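Local coordinates for protein enolase (alpha proteobacterium BAL199, PDB 3UGV) that probably catalyses a magnesium-dependent reaction of the enolase superfamily, in which a proton next to a substrate carboxylate is abstracted, at residues L33-V38 and P88-M93; G156-Y161 and H344-Q349; T326-E331 and Q349-P354. One frame throughout, in Å; residues are numbered along the deposited sequence.

Contact 1. Residues L33-V38 and P88-M93; sequences LTARPV and PALHDM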
loop_
_atom_site.group_PDB
_atom_site.type_symbol
_atom_site.label_atom_id
_atom_site.label_comp_id
_atom_site.label_asym_id
_atom_site.label_seq_id
_atom_site.Cartn_x
_atom_site.Cartn_y
_atom_site.Cartn_z
ATOM N N LEU F 33 22.890 -39.515 -20.632
ATOM C CA LEU F 33 21.486 -39.269 -20.930
ATOM C C LEU F 33 21.277 -39.287 -22.441
ATOM O O LEU F 33 22.041 -38.681 -23.191
ATOM C CB LEU F 33 21.047 -37.928 -20.328
ATOM C CG LEU F 33 19.725 -37.299 -20.768
ATOM C CD1 LEU F 33 19.215 -36.342 -19.714
ATOM C CD2 LEU F 33 19.886 -36.583 -22.092
ATOM N N THR F 34 20.254 -40.001 -22.889
ATOM C CA THR F 34 19.931 -40.022 -24.310
ATOM C C THR F 34 18.568 -39.386 -24.572
ATOM O O THR F 34 17.588 -39.691 -23.894
ATOM C CB THR F 34 19.952 -41.441 -24.880
ATOM O OG1 THR F 34 21.268 -41.986 -24.746
ATOM C CG2 THR F 34 19.582 -41.415 -26.341
ATOM N N ALA F 35 18.527 -38.492 -25.554
ATOM C CA ALA F 35 17.299 -37.805 -25.928
ATOM C C ALA F 35 16.938 -38.105 -27.376
ATOM O O ALA F 35 17.745 -37.893 -28.286
ATOM C CB ALA F 35 17.441 -36.307 -25.714
ATOM N N ARG F 36 15.718 -38.599 -27.572
ATOM C CA ARG F 36 15.234 -38.994 -28.886
ATOM C C ARG F 36 13.964 -38.238 -29.240
ATOM O O ARG F 36 12.947 -38.381 -28.571
ATOM C CB ARG F 36 14.953 -40.498 -28.913
ATOM C CG ARG F 36 16.196 -41.355 -28.750
ATOM C CD ARG F 36 15.857 -42.829 -28.813
ATOM N NE ARG F 36 15.222 -43.303 -27.588
ATOM C CZ ARG F 36 14.468 -44.395 -27.518
ATOM N NH1 ARG F 36 14.246 -45.119 -28.609
ATOM N NH2 ARG F 36 13.929 -44.763 -26.362
ATOM N N PRO F 37 14.013 -37.432 -30.303
ATOM C CA PRO F 37 12.826 -36.676 -30.700
ATOM C C PRO F 37 11.853 -37.541 -31.497
ATOM O O PRO F 37 12.275 -38.293 -32.370
ATOM C CB PRO F 37 13.410 -35.578 -31.594
ATOM C CG PRO F 37 14.605 -36.220 -32.216
ATOM C CD PRO F 37 15.169 -37.153 -31.173
ATOM N N VAL F 38 10.567 -37.457 -31.183
ATOM C CA VAL F 38 9.569 -38.095 -32.024
ATOM C C VAL F 38 8.434 -37.126 -32.311
ATOM O O VAL F 38 8.362 -36.055 -31.717
ATOM C CB VAL F 38 9.031 -39.412 -31.424
ATOM C CG1 VAL F 38 10.161 -40.187 -30.774
ATOM C CG2 VAL F 38 7.944 -39.142 -30.433
ATOM N N PRO F 88 20.353 -31.025 -28.528
ATOM C CA PRO F 88 21.763 -30.725 -28.271
ATOM C C PRO F 88 21.963 -30.214 -26.854
ATOM O O PRO F 88 22.951 -30.559 -26.225
ATOM C CB PRO F 88 22.078 -29.621 -29.285
ATOM C CG PRO F 88 21.092 -29.829 -30.379
ATOM C CD PRO F 88 19.837 -30.290 -29.694
ATOM N N ALA F 89 21.039 -29.404 -26.356
ATOM C CA ALA F 89 21.162 -28.889 -24.997
ATOM C C ALA F 89 21.183 -30.025 -23.977
ATOM O O ALA F 89 21.939 -29.988 -23.007
ATOM C CB ALA F 89 20.037 -27.923 -24.687
ATOM N N LEU F 90 20.346 -31.030 -24.202
ATOM C CA LEU F 90 20.261 -32.174 -23.305
ATOM C C LEU F 90 21.546 -32.996 -23.338
ATOM O O LEU F 90 22.029 -33.432 -22.299
ATOM C CB LEU F 90 19.055 -33.050 -23.653
ATOM C CG LEU F 90 17.707 -32.473 -23.234
ATOM C CD1 LEU F 90 16.572 -33.307 -23.789
ATOM C CD2 LEU F 90 17.622 -32.369 -21.723
ATOM N N HIS F 91 22.103 -33.196 -24.528
ATOM C CA HIS F 91 23.336 -33.966 -24.660
ATOM C C HIS F 91 24.529 -33.209 -24.077
ATOM O O HIS F 91 25.479 -33.815 -23.579
ATOM C CB HIS F 91 23.576 -34.373 -26.115
ATOM C CG HIS F 91 22.621 -35.420 -26.610
ATOM N ND1 HIS F 91 22.489 -35.739 -27.947
ATOM C CD2 HIS F 91 21.758 -36.226 -25.945
ATOM C CE1 HIS F 91 21.583 -36.693 -28.082
ATOM N NE2 HIS F 91 21.125 -37.007 -26.883
ATOM N N ASP F 92 24.461 -31.882 -24.120
ATOM C CA ASP F 92 25.487 -31.043 -23.512
ATOM C C ASP F 92 25.453 -31.141 -21.993
ATOM O O ASP F 92 26.486 -31.021 -21.336
ATOM C CB ASP F 92 25.315 -29.582 -23.930
ATOM C CG ASP F 92 26.204 -29.197 -25.094
ATOM O OD1 ASP F 92 27.254 -29.852 -25.283
ATOM O OD2 ASP F 92 25.855 -28.229 -25.812
ATOM N N MET F 93 24.264 -31.331 -21.429
ATOM C CA MET F 93 24.146 -31.504 -19.984
ATOM C C MET F 93 24.649 -32.890 -19.618
ATOM O O MET F 93 25.281 -33.083 -18.578
ATOM C CB MET F 93 22.706 -31.303 -19.507
ATOM C CG MET F 93 22.308 -29.847 -19.353
ATOM S SD MET F 93 20.514 -29.596 -19.237
ATOM C CE MET F 93 20.423 -27.808 -19.102
#
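Leu33 and Ala35 on strand 30-47 pack against Leu90 and His91 on helix 83-97, a strand-on-helix contact inside the N-terminal domain of the mandelate racemase/muconate lactonizing enzyme family. The two segments run nearly antiparallel, at 173°, their axes 7.9 Å apart. Leu90 meets both strand residues: its CD1 lies 3.7 Å from Ala35 CB, while its CB meets Leu33 CD2 at 4.0 Å. His91 makes the polar link. Its CG lies anti to the carbonyl carbon (chi1 -71°), which swings the imidazole across to the strand, and Ala35 N donates to His91 NE2 over 3.3 Å, with the donor close to the ring plane. NE2 is therefore the acceptor and would carry no proton. The ring also passes Leu33 O, 3.7 Å from His91 CD2. Because Thr34 and Arg36 bond through their backbones to strand 52-65, the intervening Ala35 N-H faces the other way, and the imidazole takes it up at the sheet edge. A leucine in place of His91 would probably leave that N-H without its mate and the strand edge less firmly tied to the helix. Ile59, Ile61 and Ile63 of strand 52-65 and Val131 of helix 123-142 also pack into this apolar layer, while on the helix Asp92 forms a salt bridge to Lys84 of a second subunit.

Contact 2. Residues G156-Y161 and H344-Q349; sequences GSVKAY and HWLEWQ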
loop_
_atom_site.group_PDB
_atom_site.type_symbol
_atom_site.label_atom_id
_atom_site.label_comp_id
_atom_site.label_asym_id
_atom_site.label_seq_id
_atom_site.Cartn_x
_atom_site.Cartn_y
_atom_site.Cartn_z
ATOM N N GLY F 156 -2.330 -43.926 -5.700
ATOM C CA GLY F 156 -3.762 -43.838 -5.497
ATOM C C GLY F 156 -4.437 -43.030 -6.584
ATOM O O GLY F 156 -3.863 -42.800 -7.648
ATOM N N SER F 157 -5.653 -42.585 -6.296
ATOM C CA SER F 157 -6.489 -41.881 -7.260
ATOM C C SER F 157 -6.261 -40.370 -7.228
ATOM O O SER F 157 -6.042 -39.788 -6.167
ATOM C CB SER F 157 -7.971 -42.181 -6.990
ATOM O OG SER F 157 -8.367 -43.371 -7.641
ATOM N N VAL F 158 -6.316 -39.747 -8.402
ATOM C CA VAL F 158 -6.228 -38.296 -8.520
ATOM C C VAL F 158 -7.314 -37.829 -9.476
ATOM O O VAL F 158 -7.348 -38.259 -10.633
ATOM C CB VAL F 158 -4.879 -37.842 -9.079
ATOM C CG1 VAL F 158 -4.743 -36.314 -8.942
ATOM C CG2 VAL F 158 -3.739 -38.552 -8.376
ATOM N N LYS F 159 -8.207 -36.971 -8.986
ATOM C CA LYS F 159 -9.318 -36.470 -9.789
ATOM C C LYS F 159 -8.752 -35.739 -10.990
ATOM O O LYS F 159 -7.827 -34.945 -10.851
ATOM C CB LYS F 159 -10.206 -35.528 -8.960
ATOM C CG LYS F 159 -11.593 -35.266 -9.562
ATOM C CD LYS F 159 -12.413 -34.327 -8.688
ATOM C CE LYS F 159 -11.637 -33.040 -8.445
ATOM N NZ LYS F 159 -12.321 -32.094 -7.515
ATOM N N ALA F 160 -9.275 -36.020 -12.177
ATOM C CA ALA F 160 -8.754 -35.366 -13.372
ATOM C C ALA F 160 -9.874 -34.788 -14.208
ATOM O O ALA F 160 -11.047 -35.068 -13.982
ATOM C CB ALA F 160 -7.917 -36.335 -14.198
ATOM N N TYR F 161 -9.507 -33.959 -15.171
ATOM C CA TYR F 161 -10.458 -33.454 -16.144
ATOM C C TYR F 161 -9.856 -33.688 -17.510
ATOM O O TYR F 161 -8.630 -33.763 -17.659
ATOM C CB TYR F 161 -10.757 -31.964 -15.914
ATOM C CG TYR F 161 -9.587 -31.008 -16.173
ATOM C CD1 TYR F 161 -9.431 -30.398 -17.403
ATOM C CD2 TYR F 161 -8.668 -30.700 -15.172
ATOM C CE1 TYR F 161 -8.387 -29.523 -17.637
ATOM C CE2 TYR F 161 -7.633 -29.825 -15.394
ATOM C CZ TYR F 161 -7.500 -29.241 -16.633
ATOM O OH TYR F 161 -6.481 -28.380 -16.881
ATOM N N HIS F 344 -5.529 -29.792 -6.624
ATOM C CA HIS F 344 -6.861 -29.398 -7.041
ATOM C C HIS F 344 -7.332 -30.321 -8.172
ATOM O O HIS F 344 -8.032 -31.304 -7.919
ATOM C CB HIS F 344 -6.871 -27.906 -7.423
ATOM C CG HIS F 344 -8.242 -27.341 -7.629
ATOM N ND1 HIS F 344 -8.467 -26.192 -8.361
ATOM C CD2 HIS F 344 -9.461 -27.771 -7.212
ATOM C CE1 HIS F 344 -9.764 -25.937 -8.382
ATOM N NE2 HIS F 344 -10.391 -26.887 -7.705
ATOM N N TRP F 345 -6.939 -30.024 -9.406
ATOM C CA TRP F 345 -7.290 -30.884 -10.542
ATOM C C TRP F 345 -6.048 -31.334 -11.292
ATOM O O TRP F 345 -5.056 -30.596 -11.392
ATOM C CB TRP F 345 -8.173 -30.150 -11.556
ATOM C CG TRP F 345 -9.587 -29.841 -11.148
ATOM C CD1 TRP F 345 -10.025 -28.720 -10.505
ATOM C CD2 TRP F 345 -10.758 -30.626 -11.428
ATOM N NE1 TRP F 345 -11.387 -28.762 -10.356
ATOM C CE2 TRP F 345 -11.864 -29.922 -10.909
ATOM C CE3 TRP F 345 -10.976 -31.864 -12.047
ATOM C CZ2 TRP F 345 -13.178 -30.415 -10.994
ATOM C CZ3 TRP F 345 -12.284 -32.349 -12.137
ATOM C CH2 TRP F 345 -13.363 -31.622 -11.619
ATOM N N LEU F 346 -6.123 -32.536 -11.854
ATOM C CA LEU F 346 -5.090 -33.039 -12.750
ATOM C C LEU F 346 -5.545 -32.893 -14.200
ATOM O O LEU F 346 -6.613 -33.377 -14.568
ATOM C CB LEU F 346 -4.808 -34.509 -12.456
ATOM C CG LEU F 346 -3.700 -35.071 -13.347
ATOM C CD1 LEU F 346 -2.606 -35.709 -12.527
ATOM C CD2 LEU F 346 -4.254 -36.036 -14.367
ATOM N N GLU F 347 -4.754 -32.226 -15.030
ATOM C CA GLU F 347 -5.123 -32.126 -16.433
ATOM C C GLU F 347 -4.774 -33.424 -17.137
ATOM O O GLU F 347 -3.621 -33.847 -17.106
ATOM C CB GLU F 347 -4.401 -30.972 -17.124
ATOM C CG GLU F 347 -4.835 -30.793 -18.573
ATOM C CD GLU F 347 -4.054 -29.709 -19.290
ATOM O OE1 GLU F 347 -4.674 -28.736 -19.788
ATOM O OE2 GLU F 347 -2.813 -29.831 -19.354
ATOM N N TRP F 348 -5.756 -34.050 -17.783
ATOM C CA TRP F 348 -5.497 -35.308 -18.469
ATOM C C TRP F 348 -5.676 -35.192 -19.969
ATOM O O TRP F 348 -6.632 -34.583 -20.447
ATOM C CB TRP F 348 -6.369 -36.441 -17.912
ATOM C CG TRP F 348 -6.146 -37.795 -18.573
ATOM C CD1 TRP F 348 -5.262 -38.768 -18.178
ATOM C CD2 TRP F 348 -6.816 -38.318 -19.737
ATOM N NE1 TRP F 348 -5.347 -39.857 -19.019
ATOM C CE2 TRP F 348 -6.290 -39.608 -19.981
ATOM C CE3 TRP F 348 -7.808 -37.826 -20.590
ATOM C CZ2 TRP F 348 -6.720 -40.404 -21.047
ATOM C CZ3 TRP F 348 -8.241 -38.626 -21.647
ATOM C CH2 TRP F 348 -7.691 -39.894 -21.868
ATOM N N GLN F 349 -4.741 -35.788 -20.703
ATOM C CA GLN F 349 -4.847 -35.926 -22.153
ATOM C C GLN F 349 -4.093 -37.193 -22.537
ATOM O O GLN F 349 -3.249 -37.661 -21.779
ATOM C CB GLN F 349 -4.274 -34.701 -22.871
ATOM C CG GLN F 349 -2.755 -34.611 -22.842
ATOM C CD GLN F 349 -2.205 -34.157 -21.503
ATOM O OE1 GLN F 349 -2.828 -33.364 -20.782
ATOM N NE2 GLN F 349 -1.025 -34.659 -21.160
HETATM O O HOH W 1 -7.031 -33.853 -8.338
HETATM O O HOH W 2 -9.628 -31.437 -5.564
#
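Strands 157-161 and 346-348 run parallel, crossing at -50° with Ala160 opposite Leu346, joined by Leu346 N to Lys159 O, Tyr161 N to Leu346 O and Trp348 N to Tyr161 O, the last at 2.9 Å. By chain order this is the pairing of first and last strands that closes the modified TIM barrel of the enolase superfamily. On one face Ala160 CB touches Leu346 CD2 at 3.7 Å, and Val158 CG1 meets Leu346 CB. On the other, Tyr161 CG sits between its backbone N and carbonyl carbon (chi1 67°), which lays the ring over Glu347, whose CA lies 4.0 Å from the ring centroid. Lys194 binds both Tyr161 OH and Glu347 OE1, and the Glu347 side chain is about 5 Å from a bound magnesium, which puts this carboxylate beside the metal site of Asp225, Glu251 and Glu277. Glu347 OE2 takes the backbone N-H of Leu328. Trp345, its NE1 bonded to Glu248, offers one indole face to Lys159: NZ lies 4.1 Å from the six-membered ring centroid, a cation-pi contact. A water joins Lys159 O to His344 O, and Lys159 CE hangs 3.6 Å from the centroid of that six-membered ring, almost on its normal.

Contact 3. Residues T326-E331 and Q349-P354; sequences THLYPE and QSWADP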
loop_
_atom_site.group_PDB
_atom_site.type_symbol
_atom_site.label_atom_id
_atom_site.label_comp_id
_atom_site.label_asym_id
_atom_site.label_seq_id
_atom_site.Cartn_x
_atom_site.Cartn_y
_atom_site.Cartn_z
ATOM N N THR F 326 -2.377 -29.298 -12.360
ATOM C CA THR F 326 -1.245 -29.600 -13.230
ATOM C C THR F 326 -1.466 -29.141 -14.658
ATOM O O THR F 326 -2.566 -28.785 -15.051
ATOM C CB THR F 326 -0.927 -31.110 -13.288
ATOM O OG1 THR F 326 -2.064 -31.819 -13.809
ATOM C CG2 THR F 326 -0.569 -31.643 -11.910
ATOM N N HIS F 327 -0.395 -29.156 -15.432
ATOM C CA HIS F 327 -0.498 -28.934 -16.858
ATOM C C HIS F 327 0.408 -29.899 -17.601
ATOM O O HIS F 327 1.617 -29.927 -17.370
ATOM C CB HIS F 327 -0.111 -27.517 -17.219
ATOM C CG HIS F 327 -0.175 -27.248 -18.685
ATOM N ND1 HIS F 327 0.951 -27.113 -19.469
ATOM C CD2 HIS F 327 -1.236 -27.103 -19.516
ATOM C CE1 HIS F 327 0.587 -26.876 -20.716
ATOM N NE2 HIS F 327 -0.734 -26.876 -20.774
ATOM N N LEU F 328 -0.197 -30.681 -18.491
ATOM C CA LEU F 328 0.482 -31.750 -19.213
ATOM C C LEU F 328 1.122 -32.788 -18.266
ATOM O O LEU F 328 0.905 -32.759 -17.041
ATOM C CB LEU F 328 1.488 -31.166 -20.210
ATOM C CG LEU F 328 0.883 -30.254 -21.288
ATOM C CD1 LEU F 328 1.957 -29.660 -22.204
ATOM C CD2 LEU F 328 -0.161 -31.013 -22.107
ATOM N N TYR F 329 1.879 -33.716 -18.845
ATOM C CA TYR F 329 2.622 -34.724 -18.083
ATOM C C TYR F 329 1.786 -35.418 -17.023
ATOM O O TYR F 329 2.104 -35.349 -15.839
ATOM C CB TYR F 329 3.856 -34.099 -17.427
ATOM C CG TYR F 329 4.669 -33.264 -18.382
ATOM C CD1 TYR F 329 5.691 -33.832 -19.122
ATOM C CD2 TYR F 329 4.402 -31.913 -18.552
ATOM C CE1 TYR F 329 6.435 -33.081 -20.006
ATOM C CE2 TYR F 329 5.139 -31.147 -19.442
ATOM C CZ TYR F 329 6.156 -31.740 -20.168
ATOM O OH TYR F 329 6.907 -30.998 -21.049
ATOM N N PRO F 330 0.728 -36.114 -17.448
ATOM C CA PRO F 330 -0.238 -36.705 -16.517
ATOM C C PRO F 330 0.424 -37.698 -15.574
ATOM O O PRO F 330 0.016 -37.804 -14.413
ATOM C CB PRO F 330 -1.239 -37.413 -17.443
ATOM C CG PRO F 330 -1.093 -36.729 -18.736
ATOM C CD PRO F 330 0.339 -36.313 -18.848
ATOM N N GLU F 331 1.451 -38.402 -16.042
ATOM C CA GLU F 331 2.118 -39.378 -15.171
ATOM C C GLU F 331 2.901 -38.739 -14.016
ATOM O O GLU F 331 2.620 -39.033 -12.855
ATOM C CB GLU F 331 2.985 -40.358 -15.966
ATOM C CG GLU F 331 2.207 -41.123 -17.021
ATOM C CD GLU F 331 1.922 -40.278 -18.255
ATOM O OE1 GLU F 331 2.625 -39.265 -18.471
ATOM O OE2 GLU F 331 0.991 -40.623 -19.007
ATOM N N GLN F 349 -4.741 -35.788 -20.703
ATOM C CA GLN F 349 -4.847 -35.926 -22.153
ATOM C C GLN F 349 -4.093 -37.193 -22.537
ATOM O O GLN F 349 -3.249 -37.661 -21.779
ATOM C CB GLN F 349 -4.274 -34.701 -22.871
ATOM C CG GLN F 349 -2.755 -34.611 -22.842
ATOM C CD GLN F 349 -2.205 -34.157 -21.503
ATOM O OE1 GLN F 349 -2.828 -33.364 -20.782
ATOM N NE2 GLN F 349 -1.025 -34.659 -21.160
ATOM N N SER F 350 -4.407 -37.768 -23.692
ATOM C CA SER F 350 -3.740 -39.003 -24.116
ATOM C C SER F 350 -2.823 -38.800 -25.332
ATOM O O SER F 350 -2.513 -39.739 -26.065
ATOM C CB SER F 350 -4.762 -40.120 -24.371
ATOM O OG SER F 350 -5.766 -39.699 -25.272
ATOM N N TRP F 351 -2.386 -37.564 -25.520
ATOM C CA TRP F 351 -1.532 -37.203 -26.639
ATOM C C TRP F 351 -0.230 -37.989 -26.661
ATOM O O TRP F 351 0.294 -38.284 -27.736
ATOM C CB TRP F 351 -1.258 -35.701 -26.611
ATOM C CG TRP F 351 -2.524 -34.883 -26.661
ATOM C CD1 TRP F 351 -3.790 -35.341 -26.917
ATOM C CD2 TRP F 351 -2.647 -33.480 -26.428
ATOM N NE1 TRP F 351 -4.687 -34.305 -26.868
ATOM C CE2 TRP F 351 -4.012 -33.151 -26.571
ATOM C CE3 TRP F 351 -1.736 -32.465 -26.123
ATOM C CZ2 TRP F 351 -4.486 -31.853 -26.416
ATOM C CZ3 TRP F 351 -2.211 -31.174 -25.967
ATOM C CH2 TRP F 351 -3.571 -30.880 -26.113
ATOM N N ALA F 352 0.275 -38.349 -25.480
ATOM C CA ALA F 352 1.533 -39.098 -25.378
ATOM C C ALA F 352 1.378 -40.614 -25.147
ATOM O O ALA F 352 2.372 -41.334 -25.099
ATOM C CB ALA F 352 2.454 -38.484 -24.319
ATOM N N ASP F 353 0.143 -41.096 -25.031
ATOM C CA ASP F 353 -0.119 -42.532 -24.823
ATOM C C ASP F 353 0.544 -43.479 -25.835
ATOM O O ASP F 353 0.945 -44.592 -25.481
ATOM C CB ASP F 353 -1.632 -42.807 -24.804
ATOM C CG ASP F 353 -2.255 -42.566 -23.440
ATOM O OD1 ASP F 353 -1.577 -41.977 -22.568
ATOM O OD2 ASP F 353 -3.425 -42.966 -23.242
ATOM N N PRO F 354 0.630 -43.063 -27.108
ATOM C CA PRO F 354 1.178 -44.000 -28.095
ATOM C C PRO F 354 2.603 -44.473 -27.795
ATOM O O PRO F 354 2.926 -45.605 -28.142
ATOM C CB PRO F 354 1.128 -43.203 -29.397
ATOM C CG PRO F 354 -0.040 -42.284 -29.211
ATOM C CD PRO F 354 -0.012 -41.901 -27.749
HETATM O O HOH W 3 0.631 -40.028 -21.478
#
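Gln349 opens the second segment by reaching across to Leu328 and Pro330, its chain folded by the turn about CB-CG (chi2 -76°); it thereby joins the loop after barrel strand 346-348 to the loop leading into helix 330-337, where the Leu328 side chain is about 8 Å from the bound magnesium. Its NE2 presses on the proline ring, 3.2 Å from both Pro330 CD and Pro330 CG, a tight fit, while OE1 lies 3.8 Å from Leu328 CD2. Ser350 starts a type I beta turn, closed by Asp353 N bonding to Ser350 O. Within the turn comes Trp351, whose indole takes Gln349 CG over one face, 3.7 Å above the plane, and brings CZ3 to 4.4 Å from Leu328 CD2; Trp56 packs edge-to-face with the indole. Asp353 then turns its carboxylate to Glu331: OD1 and Glu331 OE2 are 4.6 Å apart, and one water donates to both, at 2.6 Å from Glu331 OE2. The chemistry is thus unevenly settled: that shared water probably eases the repulsion of two carboxylates, one of them also bonded to Tyr74 through Glu331 OE1, whereas Gln349 OE1 is buried beside Leu328 with no polar partner in the model.

Overall arrangement
Contact 1 comes first along the chain and is complete before the others begin; it belongs to the N-terminal domain, about 20 Å centre to centre from contact 3 and about 29 Å from contact 2, on the far side of the chain's centre from the latter. Contacts 2 and 3 lie about 11 Å apart between centres, share Gln349 and interleave in sequence. They meet where Thr326 OG1 takes the N-H of Glu347. Together they couple the barrel's closing strand to helix 330-337 before it and the turn after it. Contact 3 also borders strand 71-75 of the N-terminal domain's sheet, consistent with the N-terminal domain capping the barrel on the metal side, as in the enolase superfamily.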